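Local atomic coordinates of RNA 2',3'-cyclic phosphodiesterase (Deinococcus radiodurans, PDB entry 5H7E), a protein that belongs to the LigT-like phosphoesterases of the 2H clan. Residues R65-L70 with F174-S179. Numbering follows the deposited sequence.
Sequences RLTQDL and FRFRGS. With SO4 (sulfate ion), chain F.
In Thr67 the hydroxyl lies between the backbone N and the carbonyl carbon (chi1 55°), which turns the methyl CG2, anti to the carbonyl carbon, to 3.6 Å from Phe176 CE1. Thr67 OG1 comes close to Phe174 CB and Arg175 O; it is hydrogen-bonded to Gly63 O, one turn back in its own helix. Leu70 runs alongside Phe176, its CB 3.7 Å from Phe176 CD1; Leu70 CB and Thr67 CG2 both approach the ring obliquely. Gln68, bent at chi2 (65°), curls back over the extended chain of Arg177, OE1 lying 3.4 Å from Arg177 CD. Two backbone bonds join the segments: Arg177 N to Thr67 O (3.3 Å) and Gly178 N to Leu70 O (2.8 Å). A water bridges Asp69 O and Ser179 O. Arg177 holds a sulfate at its guanidinium edge, NE to O3 at 2.9 Å, while Arg175 N reaches O4 almost straight (178°) and Thr64 OG1 adds a further bond. The contact thus ties the C-terminal end of helix 56-67 and the turn after it to the chain leaving strand 167-175, which pairs with strand 148-160; Leu104 of helix 101-114 touches both Leu70 and Phe176.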
ATOM      1  N   ARG A  65      12.352  11.772  -7.568  1.00 25.47           N
ATOM      2  CA  ARG A  65      12.219  12.163  -8.970  1.00 28.12           C
ATOM      3  C   ARG A  65      10.801  11.905  -9.472  1.00 25.90           C
ATOM      4  O   ARG A  65      10.256  12.707 -10.243  1.00 29.72           O
ATOM      5  CB  ARG A  65      13.227  11.390  -9.818  1.00 31.78           C
ATOM      6  CG  ARG A  65      13.279  11.771 -11.274  1.00 50.01           C
ATOM      7  CD  ARG A  65      14.164  10.793 -12.054  1.00 62.46           C
ATOM      8  NE  ARG A  65      13.336   9.853 -12.813  1.00 70.88           N
ATOM      9  CZ  ARG A  65      13.471   8.532 -12.798  1.00 62.77           C
ATOM     10  NH1 ARG A  65      14.429   7.973 -12.076  1.00 60.28           N
ATOM     11  NH2 ARG A  65      12.655   7.774 -13.522  1.00 64.46           N
ATOM     12  N   LEU A  66      10.198  10.792  -9.057  1.00 22.67           N
ATOM     13  CA  LEU A  66       8.872  10.438  -9.603  1.00 22.63           C
ATOM     14  C   LEU A  66       7.765  11.308  -9.029  1.00 23.58           C
ATOM     15  O   LEU A  66       6.695  11.423  -9.639  1.00 26.62           O
ATOM     16  CB  LEU A  66       8.545   8.961  -9.354  1.00 24.64           C
ATOM     17  CG  LEU A  66       9.433   8.033 -10.203  1.00 29.09           C
ATOM     18  CD1 LEU A  66       9.151   6.528 -10.029  1.00 31.36           C
ATOM     19  CD2 LEU A  66       9.441   8.401 -11.697  1.00 35.74           C
ATOM     20  N   THR A  67       7.963  11.899  -7.855  1.00 23.62           N
ATOM     21  CA  THR A  67       6.922  12.688  -7.217  1.00 24.06           C
ATOM     22  C   THR A  67       7.095  14.163  -7.448  1.00 25.79           C
ATOM     23  O   THR A  67       6.202  14.938  -7.093  1.00 28.04           O
ATOM     24  CB  THR A  67       6.898  12.448  -5.684  1.00 24.90           C
ATOM     25  OG1 THR A  67       8.216  12.724  -5.155  1.00 24.88           O
ATOM     26  CG2 THR A  67       6.514  11.003  -5.357  1.00 23.51           C
ATOM     27  N   GLN A  68       8.202  14.583  -8.046  1.00 27.52           N
ATOM     28  CA  GLN A  68       8.495  16.005  -8.097  1.00 28.54           C
ATOM     29  C   GLN A  68       7.443  16.787  -8.888  1.00 32.94           C
ATOM     30  O   GLN A  68       7.140  17.932  -8.546  1.00 31.30           O
ATOM     31  CB  GLN A  68       9.887  16.203  -8.697  1.00 35.31           C
ATOM     32  CG  GLN A  68      10.407  17.605  -8.555  1.00 48.40           C
ATOM     33  CD  GLN A  68      10.649  18.044  -7.096  1.00 54.16           C
ATOM     34  OE1 GLN A  68      10.650  17.236  -6.154  1.00 51.58           O
ATOM     35  NE2 GLN A  68      10.861  19.350  -6.918  1.00 53.74           N
ATOM     36  N   ASP A  69       6.873  16.194  -9.947  1.00 27.58           N
ATOM     37  CA  ASP A  69       6.013  16.932 -10.869  1.00 24.37           C
ATOM     38  C   ASP A  69       4.540  16.534 -10.790  1.00 24.86           C
ATOM     39  O   ASP A  69       3.725  17.072 -11.549  1.00 28.41           O
ATOM     40  CB  ASP A  69       6.524  16.748 -12.303  1.00 28.55           C
ATOM     41  CG  ASP A  69       7.822  17.477 -12.568  1.00 40.48           C
ATOM     42  OD1 ASP A  69       8.222  18.362 -11.788  1.00 43.78           O
ATOM     43  OD2 ASP A  69       8.416  17.200 -13.602  1.00 47.73           O
ATOM     44  N   LEU A  70       4.166  15.670  -9.838  1.00 21.52           N
ATOM     45  CA  LEU A  70       2.772  15.337  -9.595  1.00 21.72           C
ATOM     46  C   LEU A  70       2.211  16.239  -8.506  1.00 25.58           C
ATOM     47  O   LEU A  70       2.894  16.505  -7.509  1.00 25.06           O
ATOM     48  CB  LEU A  70       2.646  13.880  -9.122  1.00 22.44           C
ATOM     49  CG  LEU A  70       2.834  12.814 -10.185  1.00 22.52           C
ATOM     50  CD1 LEU A  70       2.956  11.414  -9.567  1.00 24.93           C
ATOM     51  CD2 LEU A  70       1.631  12.837 -11.149  1.00 25.12           C
ATOM     52  N   PHE A 174       8.363  11.355   0.204  1.00 22.94           N
ATOM     53  CA  PHE A 174       8.644  12.094  -1.034  1.00 24.95           C
ATOM     54  C   PHE A 174       7.421  12.929  -1.361  1.00 24.02           C
ATOM     55  O   PHE A 174       6.370  12.381  -1.688  1.00 23.48           O
ATOM     56  CB  PHE A 174       8.975  11.150  -2.187  1.00 24.28           C
ATOM     57  CG  PHE A 174       9.865  10.013  -1.786  1.00 22.46           C
ATOM     58  CD1 PHE A 174      11.216  10.239  -1.562  1.00 23.85           C
ATOM     59  CD2 PHE A 174       9.352   8.722  -1.661  1.00 23.04           C
ATOM     60  CE1 PHE A 174      12.038   9.169  -1.126  1.00 27.84           C
ATOM     61  CE2 PHE A 174      10.149   7.665  -1.228  1.00 23.55           C
ATOM     62  CZ  PHE A 174      11.502   7.897  -0.979  1.00 26.61           C
ATOM     63  N   ARG A 175       7.540  14.252  -1.229  1.00 23.91           N
ATOM     64  CA  ARG A 175       6.375  15.113  -1.395  1.00 23.11           C
ATOM     65  C   ARG A 175       6.000  15.246  -2.868  1.00 20.94           C
ATOM     66  O   ARG A 175       6.874  15.398  -3.729  1.00 24.64           O
ATOM     67  CB  ARG A 175       6.697  16.497  -0.840  1.00 27.10           C
ATOM     68  CG  ARG A 175       5.520  17.394  -0.643  1.00 40.56           C
ATOM     69  CD  ARG A 175       5.874  18.632   0.228  1.00 56.45           C
ATOM     70  NE  ARG A 175       4.656  19.198   0.804  1.00 66.11           N
ATOM     71  CZ  ARG A 175       4.016  18.674   1.848  1.00 69.35           C
ATOM     72  NH1 ARG A 175       2.895  19.225   2.294  1.00 71.95           N
ATOM     73  NH2 ARG A 175       4.496  17.594   2.448  1.00 73.48           N
ATOM     74  N   PHE A 176       4.699  15.258  -3.139  1.00 20.79           N
ATOM     75  CA  PHE A 176       4.201  15.625  -4.468  1.00 20.94           C
ATOM     76  C   PHE A 176       4.302  17.137  -4.599  1.00 24.21           C
ATOM     77  O   PHE A 176       3.556  17.885  -3.940  1.00 27.94           O
ATOM     78  CB  PHE A 176       2.748  15.151  -4.625  1.00 18.70           C
ATOM     79  CG  PHE A 176       2.561  13.671  -4.585  1.00 18.84           C
ATOM     80  CD1 PHE A 176       3.153  12.854  -5.553  1.00 20.67           C
ATOM     81  CD2 PHE A 176       1.715  13.090  -3.614  1.00 18.86           C
ATOM     82  CE1 PHE A 176       2.959  11.500  -5.538  1.00 18.07           C
ATOM     83  CE2 PHE A 176       1.511  11.702  -3.570  1.00 18.97           C
ATOM     84  CZ  PHE A 176       2.124  10.888  -4.521  1.00 17.48           C
ATOM     85  N   ARG A 177       5.219  17.605  -5.444  1.00 24.32           N
ATOM     86  CA  ARG A 177       5.549  19.016  -5.499  1.00 24.52           C
ATOM     87  C   ARG A 177       5.044  19.679  -6.765  1.00 27.29           C
ATOM     88  O   ARG A 177       5.371  20.840  -7.032  1.00 32.19           O
ATOM     89  CB  ARG A 177       7.058  19.218  -5.353  1.00 32.75           C
ATOM     90  CG  ARG A 177       7.524  18.743  -3.972  1.00 31.77           C
ATOM     91  CD  ARG A 177       8.997  19.049  -3.738  1.00 41.54           C
ATOM     92  NE  ARG A 177       9.472  18.504  -2.467  1.00 50.43           N
ATOM     93  CZ  ARG A 177       9.412  19.132  -1.291  1.00 59.21           C
ATOM     94  NH1 ARG A 177       8.881  20.349  -1.200  1.00 56.08           N
ATOM     95  NH2 ARG A 177       9.866  18.524  -0.193  1.00 52.71           N
ATOM     96  N   GLY A 178       4.228  18.985  -7.548  1.00 26.22           N
ATOM     97  CA  GLY A 178       3.833  19.504  -8.855  1.00 30.44           C
ATOM     98  C   GLY A 178       2.454  20.111  -8.798  1.00 39.92           C
ATOM     99  O   GLY A 178       1.898  20.359  -7.722  1.00 34.62           O
ATOM    100  N   SER A 179       1.875  20.313  -9.990  1.00 44.98           N
ATOM    101  CA  SER A 179       0.488  20.735 -10.115  1.00 54.05           C
ATOM    102  C   SER A 179      -0.155  20.051 -11.320  1.00 60.08           C
ATOM    103  O   SER A 179       0.530  19.573 -12.234  1.00 55.82           O
ATOM    104  CB  SER A 179       0.365  22.247 -10.256  1.00 60.99           C
ATOM    105  OG  SER A 179       0.796  22.640 -11.539  1.00 69.92           O
TER
HETATM  106  S   SO4 F 305      11.259  15.177  -1.501  1.00 45.51           S
HETATM  107  O1  SO4 F 305      12.526  14.894  -0.799  1.00 46.14           O
HETATM  108  O2  SO4 F 305      11.061  14.025  -2.366  1.00 51.52           O
HETATM  109  O3  SO4 F 305      11.376  16.377  -2.340  1.00 53.09           O
HETATM  110  O4  SO4 F 305      10.185  15.419  -0.522  1.00 35.98           O
HETATM  111  O   HOH W   1       1.381  16.890 -12.957  1.00 22.68           O
HETATM  112  O   HOH W   2       3.836  19.654 -12.526  1.00 37.83           O